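Local coordinates for putative N-acetylmuramoyl-L-alanine amidase (Neisseria meningitidis MC58, PDB 3CZX), which probably hydrolyses, with the help of a bound zinc ion, the link between N-acetylmuramoyl residues and L-amino acid residues in cell-wall glycopeptides, at residues 5-10 with 72-77; 33-38 with 52-57; 38-43 with 165-170; 76-81 with 130-135. All coordinates share one frame; numbering follows the deposited sequence.

Interaction 1 of 4, residues 5-10 with 72-77; sequences IICLTA and DVAIEF
Glu76 and Thr9 are paired across two parallel strands, 6-10 and 73-77. The glutamate can be followed outward. Its CB lies 3.2 Å from Thr9 OG1. CG stands anti to the backbone N (chi1 -173°) and stays beside the same hydroxyl. CD continues past it in an extended chain. At the tip, Thr9 OG1 gives a hydrogen bond to Glu76 OE2 at 2.8 Å, on the anti side of that oxygen and 15° out of the carboxylate plane. OE1 is turned to Arg133 and His78.

The backbones are joined by alternating bonds. Cys7 N reaches Val73 O at 2.9 Å, and Cys7 O takes the N-H of Ile75. Thr9 N and Thr9 O do the same with Ile75 and Phe77. At the start of the pairing, Ile5 N meets Asp72 OD2 at 2.8 Å, and Asp72 N bonds back to Ile5 O.

One face of the sheet carries Ile6, Leu8, Val73, Ile75 and Phe77. Leu8 CD2 packs against Ile75 CD1 (3.9 Å) and near Phe77 CE2, and helix 26-45 covers this face. Cys7 and Ala74 touch through their CB atoms on the other face, next to Tyr136.

The chemistry is mixed. One face is greasy. On the other, a buried carboxylate takes a bond from Thr9, whose hydroxyl also bonds Tyr136. Together with Arg133 this holds Glu76 beside the zinc ligand His78.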
loop_
_atom_site.group_PDB
_atom_site.type_symbol
_atom_site.label_atom_id
_atom_site.label_comp_id
_atom_site.label_asym_id
_atom_site.label_seq_id
_atom_site.Cartn_x
_atom_site.Cartn_y
_atom_site.Cartn_z
ATOM N N ILE A 5 1.090 -23.589 -4.289
ATOM C CA ILE A 5 0.745 -22.770 -3.131
ATOM C C ILE A 5 1.924 -21.843 -2.830
ATOM O O ILE A 5 3.057 -22.301 -2.616
ATOM C CB ILE A 5 0.462 -23.628 -1.912
ATOM C CG1 ILE A 5 -0.753 -24.532 -2.176
ATOM C CG2 ILE A 5 0.243 -22.773 -0.704
ATOM C CD1 ILE A 5 -1.158 -25.377 -0.958
ATOM N N ILE A 6 1.636 -20.545 -2.826
ATOM C CA ILE A 6 2.625 -19.526 -2.499
ATOM C C ILE A 6 2.292 -19.047 -1.091
ATOM O O ILE A 6 1.139 -18.684 -0.835
ATOM C CB ILE A 6 2.522 -18.350 -3.465
ATOM C CG1 ILE A 6 2.796 -18.802 -4.906
ATOM C CG2 ILE A 6 3.514 -17.232 -3.107
ATOM C CD1 ILE A 6 1.922 -18.158 -5.911
ATOM N N CYS A 7 3.268 -19.028 -0.204
ATOM C CA CYS A 7 3.115 -18.499 1.152
ATOM C C CYS A 7 3.844 -17.165 1.212
ATOM O O CYS A 7 5.008 -17.081 0.833
ATOM C CB CYS A 7 3.689 -19.469 2.199
ATOM S SG CYS A 7 3.829 -18.819 3.876
ATOM N N LEU A 8 3.142 -16.113 1.632
ATOM C CA LEU A 8 3.753 -14.818 1.844
ATOM C C LEU A 8 3.461 -14.320 3.252
ATOM O O LEU A 8 2.267 -14.264 3.640
ATOM C CB LEU A 8 3.182 -13.803 0.850
ATOM C CG LEU A 8 3.344 -14.079 -0.647
ATOM C CD1 LEU A 8 2.698 -12.972 -1.446
ATOM C CD2 LEU A 8 4.824 -14.240 -1.115
ATOM N N THR A 9 4.498 -13.938 3.993
ATOM C CA THR A 9 4.284 -13.326 5.306
ATOM C C THR A 9 5.082 -12.071 5.458
ATOM O O THR A 9 5.893 -11.747 4.605
ATOM C CB THR A 9 4.609 -14.349 6.412
ATOM O OG1 THR A 9 5.973 -14.720 6.339
ATOM C CG2 THR A 9 3.708 -15.608 6.215
ATOM N N ALA A 10 4.800 -11.319 6.532
ATOM C CA ALA A 10 5.488 -10.059 6.827
ATOM C C ALA A 10 6.239 -10.228 8.126
ATOM O O ALA A 10 5.719 -10.793 9.092
ATOM C CB ALA A 10 4.479 -8.853 6.942
ATOM N N ASP A 72 4.866 -24.425 -1.900
ATOM C CA ASP A 72 5.937 -24.564 -2.897
ATOM C C ASP A 72 7.019 -23.481 -2.869
ATOM O O ASP A 72 8.202 -23.757 -3.136
ATOM C CB ASP A 72 5.336 -24.567 -4.289
ATOM C CG ASP A 72 4.341 -25.684 -4.463
ATOM O OD1 ASP A 72 4.740 -26.850 -4.273
ATOM O OD2 ASP A 72 3.169 -25.407 -4.756
ATOM N N VAL A 73 6.613 -22.242 -2.596
ATOM C CA VAL A 73 7.575 -21.216 -2.218
ATOM C C VAL A 73 6.969 -20.423 -1.049
ATOM O O VAL A 73 5.766 -20.216 -1.021
ATOM C CB VAL A 73 7.954 -20.317 -3.408
ATOM C CG1 VAL A 73 6.772 -19.507 -3.885
ATOM C CG2 VAL A 73 9.165 -19.444 -3.035
ATOM N N ALA A 74 7.808 -20.048 -0.081
ATOM C CA ALA A 74 7.397 -19.289 1.094
ATOM C C ALA A 74 8.368 -18.143 1.296
ATOM O O ALA A 74 9.569 -18.368 1.407
ATOM C CB ALA A 74 7.369 -20.153 2.351
ATOM N N ILE A 75 7.843 -16.914 1.349
ATOM C CA ILE A 75 8.644 -15.702 1.450
ATOM C C ILE A 75 8.151 -14.815 2.588
ATOM O O ILE A 75 6.930 -14.505 2.656
ATOM C CB ILE A 75 8.532 -14.876 0.126
ATOM C CG1 ILE A 75 8.977 -15.720 -1.073
ATOM C CG2 ILE A 75 9.379 -13.617 0.227
ATOM C CD1 ILE A 75 8.384 -15.290 -2.418
ATOM N N GLU A 76 9.045 -14.444 3.490
ATOM C CA GLU A 76 8.754 -13.440 4.505
ATOM C C GLU A 76 9.515 -12.154 4.225
ATOM O O GLU A 76 10.754 -12.138 4.136
ATOM C CB GLU A 76 9.082 -13.939 5.921
ATOM C CG GLU A 76 8.607 -12.949 6.942
ATOM C CD GLU A 76 8.555 -13.496 8.303
ATOM O OE1 GLU A 76 9.570 -13.328 9.018
ATOM O OE2 GLU A 76 7.501 -14.072 8.649
ATOM N N PHE A 77 8.782 -11.060 4.085
ATOM C CA PHE A 77 9.359 -9.796 3.708
ATOM C C PHE A 77 9.892 -9.056 4.942
ATOM O O PHE A 77 9.213 -8.948 5.965
ATOM C CB PHE A 77 8.340 -8.916 2.950
ATOM C CG PHE A 77 7.881 -9.509 1.644
ATOM C CD1 PHE A 77 8.586 -9.316 0.470
ATOM C CD2 PHE A 77 6.733 -10.252 1.602
ATOM C CE1 PHE A 77 8.117 -9.871 -0.728
ATOM C CE2 PHE A 77 6.261 -10.841 0.402
ATOM C CZ PHE A 77 6.969 -10.647 -0.737
#

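Interaction 2 of 4, residues 33-38 with 52-57; sequences MRNIVA and DGTGKG
Arg34 reaches from its helix into the loop 52-57 and binds it at several points. CG is anti to the backbone N (chi1 172°), and the chain then bends at chi2 and chi3. These bends bring the guanidinium among the loop carbonyls. Arg34 NE bonds Asp52 OD1 at 2.6 Å in a salt bridge, on the syn side of that oxygen but well out of the carboxylate plane. The carboxylate and guanidinium planes are 70° apart. A weak bond runs from Arg34 NH1 to Asp52 OD2.

The end of the guanidinium closes on one carbonyl. Gly55 O lies in the guanidinium plane and accepts from Arg34 NH2 at 2.8 Å and from Arg34 NH1 at 3.0 Å. Gly53 O sits over one face of the group, close but not bonded.

Asn35 is the second anchor. Its CG is beside the backbone N (chi1 -76°), and ND2 gives a nearly straight bond to Thr54 O at 2.8 Å, with Thr54 O in the plane of the Asn35 amide. Asn35 OD1 turns back to take Arg34 NH2 at 2.9 Å. With ND2 giving to a carbonyl and OD1 receiving from Arg34, the orientation of the amide is set. Arg34 NH2 is shared between Gly55 O and Asn35 OD1.

Lys56 heads elsewhere, to Asp28 and to Thr160 of the second subunit. Asp52 OD2 also accepts from Ala10 N on strand 6-10. The loop follows strand 49-51 and leads to helix 61-69. The contact pins it to helix 26-45, whose residues Met33, Arg34 and Val37 also pack against Phe77 of strand 73-77.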
loop_
_atom_site.group_PDB
_atom_site.type_symbol
_atom_site.label_atom_id
_atom_site.label_comp_id
_atom_site.label_asym_id
_atom_site.label_seq_id
_atom_site.Cartn_x
_atom_site.Cartn_y
_atom_site.Cartn_z
HETATM N N MSE A 33 4.616 -4.824 1.402
HETATM C CA MSE A 33 5.151 -5.776 0.427
HETATM C C MSE A 33 4.317 -7.037 0.348
HETATM O O MSE A 33 3.986 -7.482 -0.770
HETATM C CB MSE A 33 6.611 -6.116 0.723
HETATM C CG MSE A 33 7.520 -4.970 0.488
HETATM SE SE MSE A 33 9.442 -5.356 0.683
HETATM C CE MSE A 33 9.676 -4.652 2.495
ATOM N N ARG A 34 4.000 -7.627 1.491
ATOM C CA ARG A 34 3.209 -8.871 1.520
ATOM C C ARG A 34 1.823 -8.622 0.877
ATOM O O ARG A 34 1.379 -9.372 -0.010
ATOM C CB ARG A 34 3.101 -9.441 2.938
ATOM C CG ARG A 34 2.131 -10.614 3.057
ATOM C CD ARG A 34 0.878 -10.249 3.844
ATOM N NE ARG A 34 1.136 -10.290 5.271
ATOM C CZ ARG A 34 0.804 -9.346 6.152
ATOM N NH1 ARG A 34 1.095 -9.531 7.421
ATOM N NH2 ARG A 34 0.256 -8.211 5.768
ATOM N N ASN A 35 1.143 -7.550 1.300
ATOM C CA ASN A 35 -0.217 -7.294 0.810
ATOM C C ASN A 35 -0.265 -7.065 -0.686
ATOM O O ASN A 35 -1.183 -7.555 -1.378
ATOM C CB ASN A 35 -0.847 -6.103 1.566
ATOM C CG ASN A 35 -1.294 -6.466 2.959
ATOM O OD1 ASN A 35 -1.270 -7.613 3.349
ATOM N ND2 ASN A 35 -1.700 -5.459 3.757
ATOM N N ILE A 36 0.673 -6.267 -1.183
ATOM C CA ILE A 36 0.658 -5.867 -2.601
ATOM C C ILE A 36 1.024 -7.069 -3.450
ATOM O O ILE A 36 0.382 -7.375 -4.467
ATOM C CB ILE A 36 1.553 -4.686 -2.887
ATOM C CG1 ILE A 36 1.048 -3.462 -2.096
ATOM C CG2 ILE A 36 1.596 -4.381 -4.355
ATOM C CD1 ILE A 36 2.030 -2.318 -2.138
ATOM N N VAL A 37 2.092 -7.775 -3.085
ATOM C CA VAL A 37 2.457 -8.931 -3.877
ATOM C C VAL A 37 1.350 -9.965 -3.862
ATOM O O VAL A 37 1.073 -10.560 -4.894
ATOM C CB VAL A 37 3.809 -9.522 -3.403
ATOM C CG1 VAL A 37 4.144 -10.839 -4.155
ATOM C CG2 VAL A 37 4.931 -8.552 -3.606
ATOM N N ALA A 38 0.737 -10.186 -2.715
ATOM C CA ALA A 38 -0.359 -11.175 -2.578
ATOM C C ALA A 38 -1.525 -10.778 -3.472
ATOM O O ALA A 38 -2.085 -11.614 -4.216
ATOM C CB ALA A 38 -0.802 -11.277 -1.134
ATOM N N ASP A 52 -0.190 -14.598 6.399
ATOM C CA ASP A 52 -0.479 -14.238 7.791
ATOM C C ASP A 52 -1.449 -13.044 7.885
ATOM O O ASP A 52 -1.435 -12.307 8.880
ATOM C CB ASP A 52 0.813 -13.911 8.513
ATOM C CG ASP A 52 1.649 -12.791 7.806
ATOM O OD1 ASP A 52 1.429 -12.547 6.616
ATOM O OD2 ASP A 52 2.556 -12.220 8.454
ATOM N N GLY A 53 -2.259 -12.842 6.860
ATOM C CA GLY A 53 -3.286 -11.781 6.821
ATOM C C GLY A 53 -2.890 -10.502 6.126
ATOM O O GLY A 53 -1.897 -10.450 5.405
ATOM N N THR A 54 -3.684 -9.454 6.324
ATOM C CA THR A 54 -3.437 -8.141 5.717
ATOM C C THR A 54 -2.951 -7.088 6.727
ATOM O O THR A 54 -2.605 -5.973 6.331
ATOM C CB THR A 54 -4.687 -7.629 4.969
ATOM O OG1 THR A 54 -5.759 -7.360 5.881
ATOM C CG2 THR A 54 -5.147 -8.664 3.987
ATOM N N GLY A 55 -2.906 -7.477 8.002
ATOM C CA GLY A 55 -2.423 -6.585 9.081
ATOM C C GLY A 55 -0.928 -6.686 9.233
ATOM O O GLY A 55 -0.222 -6.924 8.263
ATOM N N LYS A 56 -0.418 -6.459 10.443
ATOM C CA LYS A 56 1.026 -6.582 10.673
ATOM C C LYS A 56 1.433 -8.072 10.695
ATOM O O LYS A 56 0.588 -8.956 10.658
ATOM C CB LYS A 56 1.447 -5.893 11.975
ATOM C CG LYS A 56 0.926 -4.473 12.150
ATOM C CD LYS A 56 1.339 -3.503 11.067
ATOM C CE LYS A 56 0.781 -2.113 11.340
ATOM N NZ LYS A 56 1.001 -1.189 10.237
ATOM N N GLY A 57 2.722 -8.348 10.725
ATOM C CA GLY A 57 3.184 -9.724 10.610
ATOM C C GLY A 57 3.652 -10.338 11.919
ATOM O O GLY A 57 2.989 -10.177 12.957
#

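Interaction 3 of 4, residues 38-43 with 165-170; sequences ASILRN and ICRAIA
Ile40 sits against Arg167 and Ala170 of the neighbouring helix and uses both of its branches. CG2 meets Ala170 CB at 3.5 Å. The other branch takes CD1 to Arg167 CA, also at 3.5 Å, and to CB of the same residue. Ile40 CG1 is anti to the carbonyl carbon (chi1 -66°) and CG2 anti to the backbone N, which splits the two methyl ends between the two partners.

Arg167 adds a flat surface. Its chain bends at chi3 and folds the guanidinium over the isoleucine, so that Ile40 CD1 lies 3.8 Å above the guanidinium plane, over its centre. The two side chains cross at about a right angle. The contact is nonpolar on this face. The charge is met elsewhere: Arg167 NH1 forms a salt bridge with Asp44, the residue just after 38-43, which holds the group in place.

Leu41 fills in beside Ala170. Its CG is 4.1 Å from Ala170 CB, and CD2 approaches Ala170 O at 3.4 Å.

Further out, Leu41 also rests on Ile6 and Leu8 of strand 6-10 and on Val49. Cys166 packs against Met33, Ile36 and Val37, earlier turns of helix 26-45. Ile169 faces helix 99-113. Thr54 of the second subunit touches Arg167, so the outer edge lies near the subunit interface.

The segment axes approach to 8.9 Å and are inclined at 50°. The small Ala170 suits this close packing of helices 26-45 and 152-177 on one face of the central sheet, as in the alpha/beta fold of the Amidase_3 family.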
loop_
_atom_site.group_PDB
_atom_site.type_symbol
_atom_site.label_atom_id
_atom_site.label_comp_id
_atom_site.label_asym_id
_atom_site.label_seq_id
_atom_site.Cartn_x
_atom_site.Cartn_y
_atom_site.Cartn_z
ATOM N N ALA A 38 0.737 -10.186 -2.715
ATOM C CA ALA A 38 -0.359 -11.175 -2.578
ATOM C C ALA A 38 -1.525 -10.778 -3.472
ATOM O O ALA A 38 -2.085 -11.614 -4.216
ATOM C CB ALA A 38 -0.802 -11.277 -1.134
ATOM N N SER A 39 -1.899 -9.497 -3.404
ATOM C CA SER A 39 -3.063 -9.033 -4.171
ATOM C C SER A 39 -2.877 -9.200 -5.691
ATOM O O SER A 39 -3.831 -9.562 -6.378
ATOM C CB SER A 39 -3.377 -7.582 -3.841
ATOM O OG SER A 39 -2.366 -6.740 -4.328
ATOM N N ILE A 40 -1.665 -8.974 -6.199
ATOM C CA ILE A 40 -1.363 -9.086 -7.622
ATOM C C ILE A 40 -1.354 -10.561 -8.036
ATOM O O ILE A 40 -1.860 -10.937 -9.106
ATOM C CB ILE A 40 -0.044 -8.375 -7.992
ATOM C CG1 ILE A 40 -0.197 -6.856 -7.769
ATOM C CG2 ILE A 40 0.342 -8.657 -9.446
ATOM C CD1 ILE A 40 1.055 -6.014 -7.970
ATOM N N LEU A 41 -0.767 -11.418 -7.204
ATOM C CA LEU A 41 -0.762 -12.846 -7.536
ATOM C C LEU A 41 -2.202 -13.368 -7.618
ATOM O O LEU A 41 -2.537 -14.140 -8.520
ATOM C CB LEU A 41 0.085 -13.625 -6.521
ATOM C CG LEU A 41 1.606 -13.461 -6.620
ATOM C CD1 LEU A 41 2.260 -14.023 -5.402
ATOM C CD2 LEU A 41 2.211 -14.097 -7.896
ATOM N N ARG A 42 -3.039 -12.938 -6.690
ATOM C CA ARG A 42 -4.479 -13.321 -6.705
ATOM C C ARG A 42 -5.244 -12.663 -7.856
ATOM O O ARG A 42 -5.881 -13.379 -8.668
ATOM C CB ARG A 42 -5.093 -13.012 -5.354
ATOM C CG ARG A 42 -4.573 -13.845 -4.268
ATOM C CD ARG A 42 -4.906 -13.283 -2.900
ATOM N NE ARG A 42 -4.695 -14.207 -1.818
ATOM C CZ ARG A 42 -4.549 -13.883 -0.532
ATOM N NH1 ARG A 42 -4.606 -12.605 -0.117
ATOM N NH2 ARG A 42 -4.371 -14.817 0.372
ATOM N N ASN A 43 -5.167 -11.335 -7.990
ATOM C CA ASN A 43 -5.915 -10.606 -9.064
ATOM C C ASN A 43 -5.518 -10.868 -10.473
ATOM O O ASN A 43 -6.379 -11.144 -11.328
ATOM C CB ASN A 43 -5.801 -9.090 -8.887
ATOM C CG ASN A 43 -6.352 -8.622 -7.583
ATOM O OD1 ASN A 43 -7.102 -9.340 -6.931
ATOM N ND2 ASN A 43 -5.983 -7.396 -7.185
ATOM N N ILE A 165 7.620 -2.042 -7.805
ATOM C CA ILE A 165 8.573 -3.029 -7.296
ATOM C C ILE A 165 7.822 -4.322 -6.915
ATOM O O ILE A 165 8.246 -5.426 -7.285
ATOM C CB ILE A 165 9.439 -2.456 -6.109
ATOM C CG1 ILE A 165 10.365 -1.337 -6.606
ATOM C CG2 ILE A 165 10.191 -3.581 -5.361
ATOM C CD1 ILE A 165 10.996 -0.545 -5.492
ATOM N N CYS A 166 6.732 -4.189 -6.172
ATOM C CA CYS A 166 5.933 -5.350 -5.726
ATOM C C CYS A 166 5.275 -6.041 -6.908
ATOM O O CYS A 166 5.225 -7.264 -6.930
ATOM C CB CYS A 166 4.950 -5.017 -4.673
ATOM S SG CYS A 166 5.693 -4.404 -3.137
ATOM N N ARG A 167 4.870 -5.285 -7.935
ATOM C CA ARG A 167 4.382 -5.909 -9.187
ATOM C C ARG A 167 5.469 -6.710 -9.883
ATOM O O ARG A 167 5.217 -7.826 -10.348
ATOM C CB ARG A 167 3.805 -4.866 -10.151
ATOM C CG ARG A 167 3.185 -5.520 -11.399
ATOM C CD ARG A 167 2.446 -4.537 -12.242
ATOM N NE ARG A 167 1.343 -3.938 -11.517
ATOM C CZ ARG A 167 0.125 -4.449 -11.368
ATOM N NH1 ARG A 167 -0.196 -5.613 -11.890
ATOM N NH2 ARG A 167 -0.782 -3.782 -10.670
ATOM N N ALA A 168 6.692 -6.166 -9.958
ATOM C CA ALA A 168 7.863 -6.899 -10.516
ATOM C C ALA A 168 8.057 -8.234 -9.760
ATOM O O ALA A 168 8.312 -9.285 -10.369
ATOM C CB ALA A 168 9.172 -6.035 -10.457
ATOM N N ILE A 169 7.929 -8.195 -8.432
ATOM C CA ILE A 169 8.123 -9.407 -7.625
ATOM C C ILE A 169 7.028 -10.445 -7.962
ATOM O O ILE A 169 7.315 -11.613 -8.262
ATOM C CB ILE A 169 8.133 -9.071 -6.101
ATOM C CG1 ILE A 169 9.393 -8.275 -5.729
ATOM C CG2 ILE A 169 8.013 -10.377 -5.230
ATOM C CD1 ILE A 169 9.332 -7.610 -4.303
ATOM N N ALA A 170 5.786 -10.001 -7.936
ATOM C CA ALA A 170 4.627 -10.848 -8.246
ATOM C C ALA A 170 4.795 -11.438 -9.654
ATOM O O ALA A 170 4.591 -12.639 -9.873
ATOM C CB ALA A 170 3.331 -10.024 -8.115
#

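Interaction 4 of 4, residues 76-81 with 130-135; sequences EFHTNA and QHSRLA. With ZN (zinc ion), chain E.
His131 turns the edge of its ring onto the face of a zinc ligand, His78. The rings make a T-shaped pair, with centroids 4.5 Å apart and planes at 82°. His131 CE1 does the touching, at 3.4 Å from His78 CE1, and stands over the ring toward its rim. The two side chains come from opposite directions.

His78 is gripped at both nitrogens. His78 ND1 binds the zinc ion at 2.2 Å. His78 NE2 gives its N-H to Glu76 OE1 at 2.8 Å, on the anti side of that oxygen. Metal and carboxylate together fix the ring's rotation, and the carboxylate would tend to make it a stronger donor to the metal.

His12 and Glu26 complete the protein ligands, and two waters join them. This His-Glu-His set is the zinc site of the Amidase_3 family, with His78 just past strand 73-77, His12 just past strand 6-10 and Glu26 at the start of helix 26-45. Water 1 also bonds Thr79 O and His131 NE2. Water 2 bonds Ser132 OG at 2.7 Å. The segment 130-135 therefore reaches the metal through its waters.

Arg133 closes the other end. Its chain bends at chi2 (-78°) and chi3, which lays the guanidinium side-on to Glu76. Arg133 NE bonds Glu76 OE1 and Arg133 NH2 bonds Glu76 OE2, both at 2.8 Å and both on syn lone pairs. The two groups are nearly coplanar. Arg133 NH2 also bonds Met59 O. The backbone N of Arg133 bonds His131 ND1 at 2.8 Å, within a type I turn that leads into helix 134-138.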
loop_
_atom_site.group_PDB
_atom_site.type_symbol
_atom_site.label_atom_id
_atom_site.label_comp_id
_atom_site.label_asym_id
_atom_site.label_seq_id
_atom_site.Cartn_x
_atom_site.Cartn_y
_atom_site.Cartn_z
ATOM N N GLU A 76 9.045 -14.444 3.490
ATOM C CA GLU A 76 8.754 -13.440 4.505
ATOM C C GLU A 76 9.515 -12.154 4.225
ATOM O O GLU A 76 10.754 -12.138 4.136
ATOM C CB GLU A 76 9.082 -13.939 5.921
ATOM C CG GLU A 76 8.607 -12.949 6.942
ATOM C CD GLU A 76 8.555 -13.496 8.303
ATOM O OE1 GLU A 76 9.570 -13.328 9.018
ATOM O OE2 GLU A 76 7.501 -14.072 8.649
ATOM N N PHE A 77 8.782 -11.060 4.085
ATOM C CA PHE A 77 9.359 -9.796 3.708
ATOM C C PHE A 77 9.892 -9.056 4.942
ATOM O O PHE A 77 9.213 -8.948 5.965
ATOM C CB PHE A 77 8.340 -8.916 2.950
ATOM C CG PHE A 77 7.881 -9.509 1.644
ATOM C CD1 PHE A 77 8.586 -9.316 0.470
ATOM C CD2 PHE A 77 6.733 -10.252 1.602
ATOM C CE1 PHE A 77 8.117 -9.871 -0.728
ATOM C CE2 PHE A 77 6.261 -10.841 0.402
ATOM C CZ PHE A 77 6.969 -10.647 -0.737
ATOM N N HIS A 78 11.115 -8.602 4.800
ATOM C CA HIS A 78 11.840 -7.817 5.802
ATOM C C HIS A 78 12.571 -6.684 5.112
ATOM O O HIS A 78 12.619 -6.637 3.881
ATOM C CB HIS A 78 12.903 -8.678 6.466
ATOM C CG HIS A 78 12.369 -9.637 7.473
ATOM N ND1 HIS A 78 12.475 -9.416 8.833
ATOM C CD2 HIS A 78 11.689 -10.799 7.331
ATOM C CE1 HIS A 78 11.852 -10.385 9.481
ATOM N NE2 HIS A 78 11.381 -11.245 8.596
ATOM N N THR A 79 13.105 -5.743 5.908
ATOM C CA THR A 79 14.095 -4.796 5.420
ATOM C C THR A 79 15.415 -5.037 6.149
ATOM O O THR A 79 15.412 -5.378 7.365
ATOM C CB THR A 79 13.694 -3.311 5.623
ATOM O OG1 THR A 79 13.519 -3.048 7.013
ATOM C CG2 THR A 79 12.402 -3.012 4.967
ATOM N N ASN A 80 16.514 -4.859 5.424
ATOM C CA ASN A 80 17.836 -4.890 6.009
ATOM C C ASN A 80 18.079 -3.584 6.761
ATOM O O ASN A 80 17.281 -2.659 6.684
ATOM C CB ASN A 80 18.901 -5.175 4.953
ATOM C CG ASN A 80 19.984 -6.101 5.467
ATOM O OD1 ASN A 80 20.360 -6.039 6.655
ATOM N ND2 ASN A 80 20.487 -6.974 4.588
ATOM N N ALA A 81 19.132 -3.543 7.562
ATOM C CA ALA A 81 19.483 -2.356 8.314
ATOM C C ALA A 81 20.959 -2.456 8.709
ATOM O O ALA A 81 21.433 -3.540 9.031
ATOM C CB ALA A 81 18.631 -2.244 9.564
ATOM N N GLN A 130 22.657 -14.580 10.008
ATOM C CA GLN A 130 22.370 -13.996 11.319
ATOM C C GLN A 130 21.086 -13.187 11.161
ATOM O O GLN A 130 21.076 -12.186 10.450
ATOM C CB GLN A 130 23.532 -13.110 11.784
ATOM C CG GLN A 130 23.846 -11.902 10.886
ATOM C CD GLN A 130 25.309 -11.464 10.973
ATOM O OE1 GLN A 130 26.209 -12.135 10.442
ATOM N NE2 GLN A 130 25.555 -10.336 11.651
ATOM N N HIS A 131 19.997 -13.639 11.780
ATOM C CA HIS A 131 18.690 -12.984 11.581
ATOM C C HIS A 131 17.677 -13.355 12.664
ATOM O O HIS A 131 17.647 -14.489 13.121
ATOM C CB HIS A 131 18.121 -13.331 10.184
ATOM C CG HIS A 131 17.029 -12.401 9.737
ATOM N ND1 HIS A 131 15.705 -12.606 10.061
ATOM C CD2 HIS A 131 17.073 -11.247 9.029
ATOM C CE1 HIS A 131 14.976 -11.620 9.558
ATOM N NE2 HIS A 131 15.785 -10.782 8.927
ATOM N N SER A 132 16.825 -12.403 13.062
ATOM C CA SER A 132 15.715 -12.685 14.001
ATOM C C SER A 132 14.794 -13.828 13.565
ATOM O O SER A 132 14.204 -14.527 14.402
ATOM C CB SER A 132 14.876 -11.407 14.260
ATOM O OG SER A 132 13.978 -11.100 13.201
ATOM N N ARG A 133 14.671 -14.028 12.252
ATOM C CA ARG A 133 13.834 -15.068 11.693
ATOM C C ARG A 133 14.678 -16.074 10.904
ATOM O O ARG A 133 14.182 -16.715 9.968
ATOM C CB ARG A 133 12.754 -14.451 10.789
ATOM C CG ARG A 133 11.825 -13.493 11.522
ATOM C CD ARG A 133 10.792 -14.252 12.326
ATOM N NE ARG A 133 9.602 -14.527 11.538
ATOM C CZ ARG A 133 8.460 -15.013 12.019
ATOM N NH1 ARG A 133 8.352 -15.359 13.296
ATOM N NH2 ARG A 133 7.419 -15.190 11.209
ATOM N N LEU A 134 15.947 -16.224 11.290
ATOM C CA LEU A 134 16.806 -17.270 10.716
ATOM C C LEU A 134 16.111 -18.623 10.760
ATOM O O LEU A 134 16.233 -19.418 9.816
ATOM C CB LEU A 134 18.134 -17.336 11.470
ATOM C CG LEU A 134 19.235 -18.251 10.924
ATOM C CD1 LEU A 134 19.625 -17.880 9.502
ATOM C CD2 LEU A 134 20.447 -18.150 11.856
ATOM N N ALA A 135 15.347 -18.886 11.832
ATOM C CA ALA A 135 14.568 -20.147 11.931
ATOM C C ALA A 135 13.606 -20.389 10.758
ATOM O O ALA A 135 13.393 -21.539 10.336
ATOM C CB ALA A 135 13.798 -20.206 13.252
HETATM ZN ZN ZN E . 13.466 -7.866 10.027
HETATM O O HOH W 1 15.376 -7.928 8.922
HETATM O O HOH W 2 14.718 -9.135 11.473
#

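In the fold
Interaction 1 joins two neighbouring parallel strands in the middle of the mixed sheet. Interactions 2 and 3 both use helix 26-45, and their centres lie about 11 Å apart. Each also touches the second subunit. Interaction 4 continues from strand 73-77 to the zinc site, and shares Glu76 and Phe77 with interaction 1. Its centre is about 21 Å from that of interaction 3, across the centre of the chain. In sequence, interaction 2 is nested within the loop closed by interaction 1, and interaction 4 within that of interaction 3. The sheet thus links the metal site at a strand end with the helices packed on one face.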